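Local coordinates for alkaline phosphatase (Antarctic bacterium, PDB 2W5V), which probably hydrolyses phosphate monoesters at alkaline pH through a phosphoserine intermediate, with two zinc ions and one magnesium ion at its catalytic centre, at residues G46-S52 with E303-L309; N122-G126 with S247-I251; L199-I205 with A233-L237; T294-S300 with I342-G348. The protein carries 1 engineered substitution. One frame throughout, in Å; residues are numbered along the deposited sequence.

Interaction 1 (G46-S52 with E303-L309)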
loop_
_atom_site.group_PDB
_atom_site.type_symbol
_atom_site.label_atom_id
_atom_site.label_comp_id
_atom_site.label_asym_id
_atom_site.label_seq_id
_atom_site.Cartn_x
_atom_site.Cartn_y
_atom_site.Cartn_z
ATOM N N GLY B 46 -1.444 7.527 -4.234
ATOM C CA GLY B 46 -1.644 6.155 -3.795
ATOM C C GLY B 46 -0.301 5.441 -3.684
ATOM O O GLY B 46 0.741 6.038 -3.887
ATOM N N LEU B 47 -0.315 4.156 -3.368
ATOM C CA LEU B 47 0.938 3.423 -3.242
ATOM C C LEU B 47 1.670 3.355 -4.583
ATOM O O LEU B 47 2.901 3.335 -4.618
ATOM C CB LEU B 47 0.691 2.027 -2.675
ATOM C CG LEU B 47 1.911 1.120 -2.490
ATOM C CD1 LEU B 47 3.022 1.805 -1.697
ATOM C CD2 LEU B 47 1.465 -0.166 -1.808
ATOM N N SER B 48 0.928 3.346 -5.688
ATOM C CA SER B 48 1.573 3.349 -7.009
ATOM C C SER B 48 2.357 4.646 -7.242
ATOM O O SER B 48 3.481 4.623 -7.749
ATOM C CB SER B 48 0.547 3.141 -8.119
ATOM O OG SER B 48 0.054 1.807 -8.132
ATOM N N GLN B 49 1.773 5.774 -6.853
ATOM C CA GLN B 49 2.458 7.059 -6.974
ATOM C C GLN B 49 3.711 7.078 -6.112
ATOM O O GLN B 49 4.778 7.500 -6.557
ATOM C CB GLN B 49 1.546 8.211 -6.547
ATOM C CG GLN B 49 0.509 8.633 -7.576
ATOM C CD GLN B 49 -0.744 7.786 -7.526
ATOM O OE1 GLN B 49 -0.775 6.740 -6.879
ATOM N NE2 GLN B 49 -1.786 8.233 -8.214
ATOM N N ILE B 50 3.572 6.625 -4.870
ATOM C CA ILE B 50 4.704 6.532 -3.958
ATOM C C ILE B 50 5.795 5.663 -4.567
ATOM O O ILE B 50 6.983 5.990 -4.497
ATOM C CB ILE B 50 4.272 5.928 -2.594
ATOM C CG1 ILE B 50 3.349 6.898 -1.832
ATOM C CG2 ILE B 50 5.487 5.552 -1.757
ATOM C CD1 ILE B 50 2.577 6.216 -0.701
ATOM N N SER B 51 5.385 4.552 -5.171
ATOM C CA SER B 51 6.332 3.619 -5.775
ATOM C C SER B 51 7.202 4.240 -6.875
ATOM O O SER B 51 8.348 3.822 -7.086
ATOM C CB SER B 51 5.583 2.413 -6.330
ATOM O OG SER B 51 4.978 1.695 -5.274
ATOM N N SER B 52 6.677 5.244 -7.570
ATOM C CA SER B 52 7.438 5.856 -8.655
ATOM C C SER B 52 8.766 6.442 -8.175
ATOM O O SER B 52 9.725 6.486 -8.934
ATOM C CB SER B 52 6.604 6.904 -9.420
ATOM O OG SER B 52 6.355 8.056 -8.635
ATOM N N GLU B 303 -6.173 8.492 -3.676
ATOM C CA GLU B 303 -5.357 8.278 -4.874
ATOM C C GLU B 303 -6.025 9.013 -6.026
ATOM O O GLU B 303 -7.241 9.245 -5.984
ATOM C CB GLU B 303 -5.291 6.777 -5.212
ATOM C CG GLU B 303 -4.295 6.409 -6.317
ATOM C CD GLU B 303 -4.855 6.442 -7.758
ATOM O OE1 GLU B 303 -6.086 6.599 -7.969
ATOM O OE2 GLU B 303 -4.031 6.307 -8.694
ATOM N N THR B 304 -5.272 9.375 -7.063
ATOM C CA THR B 304 -5.950 9.915 -8.247
ATOM C C THR B 304 -5.358 9.448 -9.565
ATOM O O THR B 304 -4.142 9.342 -9.709
ATOM C CB THR B 304 -6.076 11.456 -8.256
ATOM O OG1 THR B 304 -5.076 12.034 -9.094
ATOM C CG2 THR B 304 -5.987 12.016 -6.881
ATOM N N GLY B 305 -6.241 9.142 -10.510
ATOM C CA GLY B 305 -5.831 8.805 -11.862
ATOM C C GLY B 305 -5.645 7.325 -12.157
ATOM O O GLY B 305 -5.545 6.933 -13.318
ATOM N N GLY B 306 -5.601 6.493 -11.118
ATOM C CA GLY B 306 -5.317 5.083 -11.322
ATOM C C GLY B 306 -3.915 4.914 -11.890
ATOM O O GLY B 306 -3.671 4.042 -12.719
ATOM N N PHE B 307 -3.002 5.776 -11.452
ATOM C CA PHE B 307 -1.599 5.725 -11.870
ATOM C C PHE B 307 -1.049 4.307 -11.689
ATOM O O PHE B 307 -1.226 3.684 -10.638
ATOM C CB PHE B 307 -0.793 6.752 -11.055
ATOM C CG PHE B 307 0.684 6.806 -11.378
ATOM C CD1 PHE B 307 1.151 7.458 -12.523
ATOM C CD2 PHE B 307 1.610 6.259 -10.502
ATOM C CE1 PHE B 307 2.509 7.532 -12.797
ATOM C CE2 PHE B 307 2.975 6.318 -10.770
ATOM C CZ PHE B 307 3.428 6.960 -11.918
ATOM N N THR B 308 -0.386 3.797 -12.724
ATOM C CA THR B 308 0.088 2.420 -12.728
ATOM C C THR B 308 1.484 2.322 -13.353
ATOM O O THR B 308 1.745 2.912 -14.407
ATOM C CB THR B 308 -0.900 1.530 -13.485
ATOM O OG1 THR B 308 -2.162 1.563 -12.809
ATOM C CG2 THR B 308 -0.407 0.095 -13.560
ATOM N N LEU B 309 2.379 1.591 -12.692
ATOM C CA LEU B 309 3.745 1.400 -13.190
ATOM C C LEU B 309 3.788 0.195 -14.140
ATOM O O LEU B 309 4.434 -0.822 -13.864
ATOM C CB LEU B 309 4.731 1.226 -12.025
ATOM C CG LEU B 309 4.846 2.459 -11.122
ATOM C CD1 LEU B 309 5.758 2.189 -9.938
ATOM C CD2 LEU B 309 5.349 3.651 -11.924
HETATM O O HOH W 1 -1.682 0.694 -9.926
HETATM O O HOH W 2 -1.737 11.633 -8.413
#

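Interaction 2 (N122-G126 with S247-I251)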
loop_
_atom_site.group_PDB
_atom_site.type_symbol
_atom_site.label_atom_id
_atom_site.label_comp_id
_atom_site.label_asym_id
_atom_site.label_seq_id
_atom_site.Cartn_x
_atom_site.Cartn_y
_atom_site.Cartn_z
ATOM N N ASN B 122 -1.148 25.594 24.057
ATOM C CA ASN B 122 0.074 26.386 23.949
ATOM C C ASN B 122 1.038 25.838 22.893
ATOM O O ASN B 122 2.254 25.956 23.030
ATOM C CB ASN B 122 0.775 26.471 25.311
ATOM C CG ASN B 122 1.862 27.534 25.347
ATOM O OD1 ASN B 122 1.764 28.566 24.677
ATOM N ND2 ASN B 122 2.906 27.285 26.135
ATOM N N ILE B 123 0.492 25.237 21.839
ATOM C CA ILE B 123 1.310 24.713 20.741
ATOM C C ILE B 123 1.318 25.698 19.566
ATOM O O ILE B 123 0.257 26.157 19.131
ATOM C CB ILE B 123 0.748 23.369 20.239
ATOM C CG1 ILE B 123 0.471 22.416 21.409
ATOM C CG2 ILE B 123 1.683 22.728 19.215
ATOM C CD1 ILE B 123 1.708 22.001 22.166
ATOM N N LYS B 124 2.499 26.027 19.049
ATOM C CA LYS B 124 2.603 26.861 17.843
ATOM C C LYS B 124 2.234 26.057 16.575
ATOM O O LYS B 124 2.595 24.888 16.450
ATOM C CB LYS B 124 4.016 27.440 17.721
ATOM C CG LYS B 124 4.353 28.520 18.754
ATOM C CD LYS B 124 3.729 29.858 18.370
ATOM C CE LYS B 124 4.065 30.950 19.376
ATOM N NZ LYS B 124 3.497 30.651 20.717
ATOM N N THR B 125 1.523 26.677 15.637
ATOM C CA THR B 125 0.974 25.934 14.500
ATOM C C THR B 125 1.347 26.534 13.146
ATOM O O THR B 125 1.471 27.750 13.002
ATOM C CB THR B 125 -0.564 25.847 14.588
ATOM O OG1 THR B 125 -1.116 27.170 14.657
ATOM C CG2 THR B 125 -0.988 25.065 15.823
ATOM N N GLY B 126 1.525 25.678 12.149
ATOM C CA GLY B 126 1.853 26.151 10.820
ATOM C C GLY B 126 1.284 25.295 9.703
ATOM O O GLY B 126 1.053 24.094 9.869
ATOM N N SER B 247 9.333 26.234 22.180
ATOM C CA SER B 247 7.908 25.964 22.063
ATOM C C SER B 247 7.666 24.652 21.324
ATOM O O SER B 247 8.426 24.284 20.441
ATOM C CB SER B 247 7.238 27.115 21.314
ATOM O OG SER B 247 5.867 26.853 21.100
ATOM N N ALA B 248 6.607 23.942 21.684
ATOM C CA ALA B 248 6.204 22.776 20.906
ATOM C C ALA B 248 5.441 23.257 19.672
ATOM O O ALA B 248 4.922 24.373 19.656
ATOM C CB ALA B 248 5.344 21.860 21.738
ATOM N N PHE B 249 5.367 22.426 18.642
ATOM C CA PHE B 249 4.712 22.848 17.414
ATOM C C PHE B 249 3.970 21.735 16.692
ATOM O O PHE B 249 4.252 20.552 16.875
ATOM C CB PHE B 249 5.720 23.519 16.467
ATOM C CG PHE B 249 6.809 22.591 15.954
ATOM C CD1 PHE B 249 6.569 21.746 14.875
ATOM C CD2 PHE B 249 8.077 22.593 16.532
ATOM C CE1 PHE B 249 7.563 20.904 14.388
ATOM C CE2 PHE B 249 9.085 21.758 16.046
ATOM C CZ PHE B 249 8.824 20.912 14.975
ATOM N N PHE B 250 3.001 22.141 15.884
ATOM C CA PHE B 250 2.332 21.266 14.945
ATOM C C PHE B 250 2.424 21.907 13.559
ATOM O O PHE B 250 2.141 23.093 13.409
ATOM C CB PHE B 250 0.858 21.087 15.332
ATOM C CG PHE B 250 0.054 20.380 14.283
ATOM C CD1 PHE B 250 -0.031 18.995 14.269
ATOM C CD2 PHE B 250 -0.580 21.099 13.285
ATOM C CE1 PHE B 250 -0.748 18.342 13.292
ATOM C CE2 PHE B 250 -1.305 20.460 12.301
ATOM C CZ PHE B 250 -1.390 19.073 12.301
ATOM N N ILE B 251 2.827 21.133 12.556
ATOM C CA ILE B 251 2.906 21.617 11.172
ATOM C C ILE B 251 2.223 20.627 10.243
ATOM O O ILE B 251 2.387 19.416 10.400
ATOM C CB ILE B 251 4.384 21.763 10.713
ATOM C CG1 ILE B 251 5.085 22.868 11.493
ATOM C CG2 ILE B 251 4.482 22.032 9.217
ATOM C CD1 ILE B 251 6.612 22.800 11.399
HETATM O O HOH W 3 3.990 28.407 22.499
HETATM O O HOH W 4 4.858 24.876 23.835
#

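Interaction 3 (L199-I205 with A233-L237)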
loop_
_atom_site.group_PDB
_atom_site.type_symbol
_atom_site.label_atom_id
_atom_site.label_comp_id
_atom_site.label_asym_id
_atom_site.label_seq_id
_atom_site.Cartn_x
_atom_site.Cartn_y
_atom_site.Cartn_z
ATOM N N LEU B 199 10.511 33.443 -0.075
ATOM C CA LEU B 199 10.846 32.860 1.216
ATOM C C LEU B 199 12.169 33.456 1.650
ATOM O O LEU B 199 13.058 33.660 0.832
ATOM C CB LEU B 199 11.009 31.344 1.128
ATOM C CG LEU B 199 9.817 30.411 1.253
ATOM C CD1 LEU B 199 10.337 28.970 1.216
ATOM C CD2 LEU B 199 9.014 30.676 2.515
ATOM N N THR B 200 12.293 33.740 2.937
ATOM C CA THR B 200 13.522 34.289 3.484
ATOM C C THR B 200 14.149 33.247 4.399
ATOM O O THR B 200 13.674 32.109 4.468
ATOM C CB THR B 200 13.223 35.549 4.296
ATOM O OG1 THR B 200 12.298 35.223 5.338
ATOM C CG2 THR B 200 12.598 36.610 3.407
ATOM N N ASP B 201 15.211 33.627 5.101
ATOM C CA ASP B 201 15.814 32.735 6.089
ATOM C C ASP B 201 15.223 33.000 7.470
ATOM O O ASP B 201 14.460 33.954 7.655
ATOM C CB ASP B 201 17.336 32.895 6.121
ATOM C CG ASP B 201 17.774 34.164 6.829
ATOM O OD1 ASP B 201 16.998 35.147 6.829
ATOM O OD2 ASP B 201 18.897 34.179 7.385
ATOM N N PHE B 202 15.583 32.169 8.443
ATOM C CA PHE B 202 15.019 32.298 9.780
ATOM C C PHE B 202 15.293 33.657 10.427
ATOM O O PHE B 202 14.378 34.293 10.952
ATOM C CB PHE B 202 15.494 31.169 10.695
ATOM C CG PHE B 202 14.983 31.282 12.103
ATOM C CD1 PHE B 202 13.620 31.294 12.363
ATOM C CD2 PHE B 202 15.864 31.384 13.167
ATOM C CE1 PHE B 202 13.147 31.402 13.655
ATOM C CE2 PHE B 202 15.396 31.492 14.464
ATOM C CZ PHE B 202 14.036 31.502 14.708
ATOM N N SER B 203 16.544 34.102 10.386
ATOM C CA SER B 203 16.930 35.352 11.039
ATOM C C SER B 203 16.115 36.549 10.551
ATOM O O SER B 203 15.865 37.495 11.304
ATOM C CB SER B 203 18.423 35.614 10.857
ATOM O OG SER B 203 19.180 34.552 11.405
ATOM N N SER B 204 15.698 36.500 9.290
ATOM C CA SER B 204 14.857 37.550 8.718
ATOM C C SER B 204 13.507 37.702 9.431
ATOM O O SER B 204 12.941 38.798 9.486
ATOM C CB SER B 204 14.614 37.279 7.232
ATOM O OG SER B 204 15.729 37.669 6.448
ATOM N N ILE B 205 12.991 36.604 9.973
ATOM C CA ILE B 205 11.631 36.598 10.513
ATOM C C ILE B 205 11.573 36.266 11.999
ATOM O O ILE B 205 10.490 36.218 12.587
ATOM C CB ILE B 205 10.732 35.586 9.764
ATOM C CG1 ILE B 205 11.302 34.169 9.887
ATOM C CG2 ILE B 205 10.590 35.972 8.301
ATOM C CD1 ILE B 205 10.336 33.081 9.443
ATOM N N ALA B 233 12.137 23.960 1.889
ATOM C CA ALA B 233 12.628 25.187 2.508
ATOM C C ALA B 233 11.580 25.817 3.424
ATOM O O ALA B 233 11.906 26.308 4.504
ATOM C CB ALA B 233 13.079 26.191 1.443
ATOM N N ALA B 234 10.323 25.806 2.984
ATOM C CA ALA B 234 9.245 26.412 3.758
ATOM C C ALA B 234 8.917 25.574 4.989
ATOM O O ALA B 234 8.592 26.112 6.045
ATOM C CB ALA B 234 8.011 26.607 2.897
ATOM N N THR B 235 9.005 24.254 4.851
ATOM C CA THR B 235 8.816 23.367 5.992
ATOM C C THR B 235 9.938 23.573 7.018
ATOM O O THR B 235 9.695 23.644 8.225
ATOM C CB THR B 235 8.785 21.890 5.543
ATOM O OG1 THR B 235 7.702 21.700 4.627
ATOM C CG2 THR B 235 8.587 20.970 6.732
ATOM N N ASP B 236 11.172 23.676 6.536
ATOM C CA ASP B 236 12.309 23.871 7.429
ATOM C C ASP B 236 12.213 25.222 8.132
ATOM O O ASP B 236 12.565 25.365 9.308
ATOM C CB ASP B 236 13.620 23.789 6.654
ATOM C CG ASP B 236 14.826 23.755 7.567
ATOM O OD1 ASP B 236 15.000 22.737 8.274
ATOM O OD2 ASP B 236 15.595 24.743 7.581
ATOM N N LEU B 237 11.743 26.220 7.396
ATOM C CA LEU B 237 11.559 27.549 7.963
ATOM C C LEU B 237 10.464 27.510 9.037
ATOM O O LEU B 237 10.621 28.088 10.117
ATOM C CB LEU B 237 11.197 28.545 6.864
ATOM C CG LEU B 237 11.183 30.017 7.263
ATOM C CD1 LEU B 237 12.568 30.454 7.723
ATOM C CD2 LEU B 237 10.712 30.861 6.095
#

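Interaction 4 (T294-S300 with I342-G348)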
loop_
_atom_site.group_PDB
_atom_site.type_symbol
_atom_site.label_atom_id
_atom_site.label_comp_id
_atom_site.label_asym_id
_atom_site.label_seq_id
_atom_site.Cartn_x
_atom_site.Cartn_y
_atom_site.Cartn_z
ATOM N N THR B 294 10.076 14.511 18.129
ATOM C CA THR B 294 9.157 14.892 17.060
ATOM C C THR B 294 8.583 13.685 16.329
ATOM O O THR B 294 9.319 12.788 15.897
ATOM C CB THR B 294 9.861 15.803 16.029
ATOM O OG1 THR B 294 10.339 16.984 16.685
ATOM C CG2 THR B 294 8.912 16.197 14.901
ATOM N N LEU B 295 7.264 13.677 16.190
ATOM C CA LEU B 295 6.569 12.640 15.439
ATOM C C LEU B 295 6.307 13.132 14.022
ATOM O O LEU B 295 5.728 14.197 13.822
ATOM C CB LEU B 295 5.247 12.297 16.124
ATOM C CG LEU B 295 4.249 11.477 15.307
ATOM C CD1 LEU B 295 4.721 10.023 15.172
ATOM C CD2 LEU B 295 2.857 11.546 15.925
ATOM N N VAL B 296 6.742 12.360 13.041
ATOM C CA VAL B 296 6.491 12.695 11.648
ATOM C C VAL B 296 5.522 11.686 11.060
ATOM O O VAL B 296 5.776 10.481 11.094
ATOM C CB VAL B 296 7.781 12.665 10.824
ATOM C CG1 VAL B 296 7.478 12.985 9.372
ATOM C CG2 VAL B 296 8.818 13.637 11.395
ATOM N N ILE B 297 4.412 12.187 10.527
ATOM C CA ILE B 297 3.404 11.350 9.897
ATOM C C ILE B 297 3.281 11.739 8.433
ATOM O O ILE B 297 3.165 12.920 8.108
ATOM C CB ILE B 297 2.022 11.539 10.547
ATOM C CG1 ILE B 297 2.085 11.220 12.044
ATOM C CG2 ILE B 297 0.983 10.668 9.843
ATOM C CD1 ILE B 297 0.999 11.921 12.843
ATOM N N VAL B 298 3.316 10.743 7.558
ATOM C CA VAL B 298 3.174 10.970 6.119
ATOM C C VAL B 298 2.015 10.139 5.591
ATOM O O VAL B 298 1.964 8.919 5.803
ATOM C CB VAL B 298 4.438 10.550 5.339
ATOM C CG1 VAL B 298 4.197 10.702 3.843
ATOM C CG2 VAL B 298 5.661 11.373 5.774
ATOM N N THR B 299 1.083 10.781 4.899
ATOM C CA THR B 299 -0.015 10.032 4.298
ATOM C C THR B 299 -0.589 10.817 3.129
ATOM O O THR B 299 -0.072 11.878 2.791
ATOM C CB THR B 299 -1.122 9.697 5.328
ATOM O OG1 THR B 299 -1.993 8.694 4.789
ATOM C CG2 THR B 299 -1.941 10.933 5.680
ATOM N N SER B 300 -1.656 10.304 2.530
ATOM C CA SER B 300 -2.349 11.000 1.443
ATOM C C SER B 300 -3.835 11.052 1.771
ATOM O O SER B 300 -4.314 10.318 2.635
ATOM C CB SER B 300 -2.165 10.259 0.114
ATOM O OG SER B 300 -0.809 9.873 -0.078
ATOM N N ILE B 342 -4.969 3.812 1.560
ATOM C CA ILE B 342 -3.792 4.665 1.413
ATOM C C ILE B 342 -2.780 4.383 2.526
ATOM O O ILE B 342 -3.146 4.312 3.689
ATOM C CB ILE B 342 -4.232 6.151 1.491
ATOM C CG1 ILE B 342 -5.073 6.527 0.256
ATOM C CG2 ILE B 342 -3.039 7.081 1.721
ATOM C CD1 ILE B 342 -4.302 6.473 -1.063
ATOM N N PRO B 343 -1.497 4.247 2.171
ATOM C CA PRO B 343 -0.442 4.020 3.168
ATOM C C PRO B 343 -0.247 5.209 4.098
ATOM O O PRO B 343 -0.335 6.368 3.675
ATOM C CB PRO B 343 0.828 3.827 2.322
ATOM C CG PRO B 343 0.368 3.635 0.922
ATOM C CD PRO B 343 -0.975 4.295 0.795
ATOM N N VAL B 344 0.003 4.906 5.366
ATOM C CA VAL B 344 0.390 5.891 6.357
ATOM C C VAL B 344 1.768 5.493 6.851
ATOM O O VAL B 344 2.006 4.319 7.154
ATOM C CB VAL B 344 -0.548 5.836 7.570
ATOM C CG1 VAL B 344 -0.050 6.770 8.686
ATOM C CG2 VAL B 344 -1.981 6.154 7.147
ATOM N N PHE B 345 2.674 6.466 6.930
ATOM C CA PHE B 345 4.020 6.238 7.441
ATOM C C PHE B 345 4.223 7.103 8.679
ATOM O O PHE B 345 3.831 8.272 8.693
ATOM C CB PHE B 345 5.074 6.609 6.393
ATOM C CG PHE B 345 4.908 5.906 5.069
ATOM C CD1 PHE B 345 5.569 4.707 4.811
ATOM C CD2 PHE B 345 4.114 6.450 4.074
ATOM C CE1 PHE B 345 5.423 4.053 3.592
ATOM C CE2 PHE B 345 3.967 5.810 2.844
ATOM C CZ PHE B 345 4.632 4.602 2.602
ATOM N N ALA B 346 4.839 6.546 9.718
ATOM C CA ALA B 346 5.101 7.333 10.923
ATOM C C ALA B 346 6.471 7.041 11.527
ATOM O O ALA B 346 6.882 5.892 11.634
ATOM C CB ALA B 346 4.002 7.111 11.964
ATOM N N TYR B 347 7.159 8.098 11.935
ATOM C CA TYR B 347 8.468 7.983 12.555
ATOM C C TYR B 347 8.501 8.833 13.817
ATOM O O TYR B 347 8.020 9.964 13.809
ATOM C CB TYR B 347 9.564 8.486 11.615
ATOM C CG TYR B 347 10.913 8.486 12.299
ATOM C CD1 TYR B 347 11.728 7.367 12.252
ATOM C CD2 TYR B 347 11.342 9.585 13.036
ATOM C CE1 TYR B 347 12.949 7.349 12.899
ATOM C CE2 TYR B 347 12.562 9.575 13.688
ATOM C CZ TYR B 347 13.361 8.455 13.617
ATOM O OH TYR B 347 14.579 8.434 14.260
ATOM N N GLY B 348 9.097 8.311 14.884
ATOM C CA GLY B 348 9.304 9.095 16.089
ATOM C C GLY B 348 8.442 8.624 17.246
ATOM O O GLY B 348 7.762 7.604 17.143
HETATM O O HOH W 5 0.590 8.020 1.549
#

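Interaction 1 (G46-S52 with E303-L309)
G46, the N-cap of helix 47-52, meets E303 with their CA atoms 4.4 Å apart, and the chain from E303 to L309 then runs along the helix until T308 lies 6.0 Å from S48 between CA atoms. Q49 has CG beside its backbone N and its chain bends about CB-CG (chi2 84°), so that the side chains of Q49 and E303 cross at about a right angle, with the amide and carboxylate planes 64° apart. Q49 NE2 donates to E303 OE2 over 3.0 Å, nearly straight at 161°, in the amide plane but from above that of the carboxylate. E303 OE1 holds the turn at G306 N, through its syn lone pair, and at S338 OG. A weak bond from G46 N to Q49 OE1 steadies the amide.

F307 slides past Q49, with its CB 3.4 Å from Q49 NE2. Its ring presents an edge to the helix: S48 O lies near the ring plane, 3.5 Å from CE2, and S52 CB is 3.9 Å from the same atom. L309 CD1 rests 3.6 Å from S51 CB. E303 and T304 directly follow the zinc ligand H302, and T304 is close to the zinc ligand D259, so the contact sets the helix against the wall of the metal site at the subunit interface. Helix 267-291 covers Q49, S52 and F307, strand 342-347 packs under L47 and I50, and T340 and L341 of the second subunit bond S51 OG.

Interaction 2 (N122-G126 with S247-I251)
Strands 124-129 and 249-255 are adjacent parallel strands of the large alpha/beta sheet of the alkaline phosphatase fold, with K124 paired to F249, T125 to F250 and G126 to I251. Their short axes run 4.7 Å apart and 11° from parallel. K124 N donates to A248 O over 3.0 Å, F250 N to K124 O over 2.8 Å, and G126 N to F250 O over 2.9 Å. F249 CA and T125 CA also make CA-H...O contacts to K124 O and F250 O, which accept N-H groups too, and I251 CA makes one to G126 O.

Ahead of these, I123 spreads over the start of the 247-251 segment. Its CG2, anti to the backbone N, lies 3.5 Å from F249 CA, while CD1 reaches 3.7 Å to A248 CB. K124 bends at CG, which sits 3.3 Å from S247 OG, and the chain then leads NZ away to a water shared with N122 O and S247 OG. A second water bridges N122 O to A248 N where the strands have not yet paired. N122 closes helix 114-120 in a Schellman motif. That helix packs on T125 and F250, helix 230-242 covers K124, F249 and I251, and strand 36-42 flanks 249-255.

Interaction 3 (L199-I205 with A233-L237)
The peptide plane between D201 and F202 lies flat under the tip of L237: CD1 of the leucine sits over its face, 3.5 Å from F202 N and 3.7 Å from D201 C. The phenyl ring of F202 takes little part. With CG anti to the backbone N (chi1 178°) it extends toward Q240 and K244, and F202 meets L237 through its CB. The side chain of D201 leaves the backbone away from helix 230-242, and its carboxylate serves its own segment. Its OD1 is gripped twice by S204, by OG nearly along the C-O direction and by the backbone N from above the carboxylate plane.

The bond from S204 N caps a short, weakly bonded helix, about 202-205, with D201 as N-cap residue; this helix is laid against the middle of helix 230-242. The two pack through apolar side chains, with no hydrogen bond across. L237 carries most of this, having both methyl branches engaged. CD2 approaches T200 O at 3.6 Å and L199 CD2 at 4.0 Å, the two leucines sliding past each other in opposite directions. I205 and L237 meet tip to tip, CD1 to CD1 at 3.9 Å. One turn earlier, L199 CD1 rests 3.7 Å from A234 CB and 3.9 Å from A233 CB. F213 of strand 210-214 closes over L199, T200 and L237, and M211 of that strand meets I205.

Interaction 4 (T294-S300 with I342-G348)
V298 and F345 face each other as a hydrogen-bonded antiparallel pair, their CB atoms 4.1 Å apart, on the same side of the sheet as V296 and Y347. F345 has CG beside the backbone N (chi1 -55°), which sets its ring with an edge toward V298 O, while the Y347 side chain packs on K289 of helix 267-291. On the opposite side I297 and V344 lie alongside each other and point the same way, I297 CG2 being 4.2 Å from V344 CG1. A346, paired with I297, offers just a methyl, and L295 folds its CD1 over Y347 O at 3.6 Å.

At the far end T299 and V344 cross obliquely, with T299 OG1 3.5 Å from V344 CG2. With chi1 at -166°, T299 OG1 is swung anti to the backbone N, over P343 O, to which it donates over 3.1 Å from above the carbonyl plane. A water also donates to P343 O and binds S300 OG, which has further bonds to A45 O and S42 OG. Beyond it I342 CG2 packs 3.7 Å from S300 CB.

Two pairs of nearly straight backbone bonds, V296 with Y347 and V298 with F345, hold the strands together; V298 N to F345 O is 2.8 Å. Once this regular pairing ends, a hydroxyl and a water take over at P343 O, whereas S300 O is buried without a partner. The contact's chemistry thus passes from apolar side chains on a backbone network to a small polar network directly before D301 and H302, both zinc ligands.

Interactions 1, 2 and 4 are buried; only interaction 3 is partly buried. Interactions 2 and 4 belong to the same large sheet, one a parallel pair and the other antiparallel, with strand 36-42 between them in the strand order; both rest on backbone bonds. Interaction 3 has no hydrogen bond across it, packing being mainly between apolar side chains, and its helix 230-242 leads into strand 249-255 of interaction 2. Interaction 1 combines one amide-carboxylate bond with packing of F307 and L309 on the helix; its centre lies about 32 Å from those of interactions 2 and 3, across the chain's centre. It touches interaction 4 through I50 on P343 and F345 and G46 on I342, and both meet the second subunit.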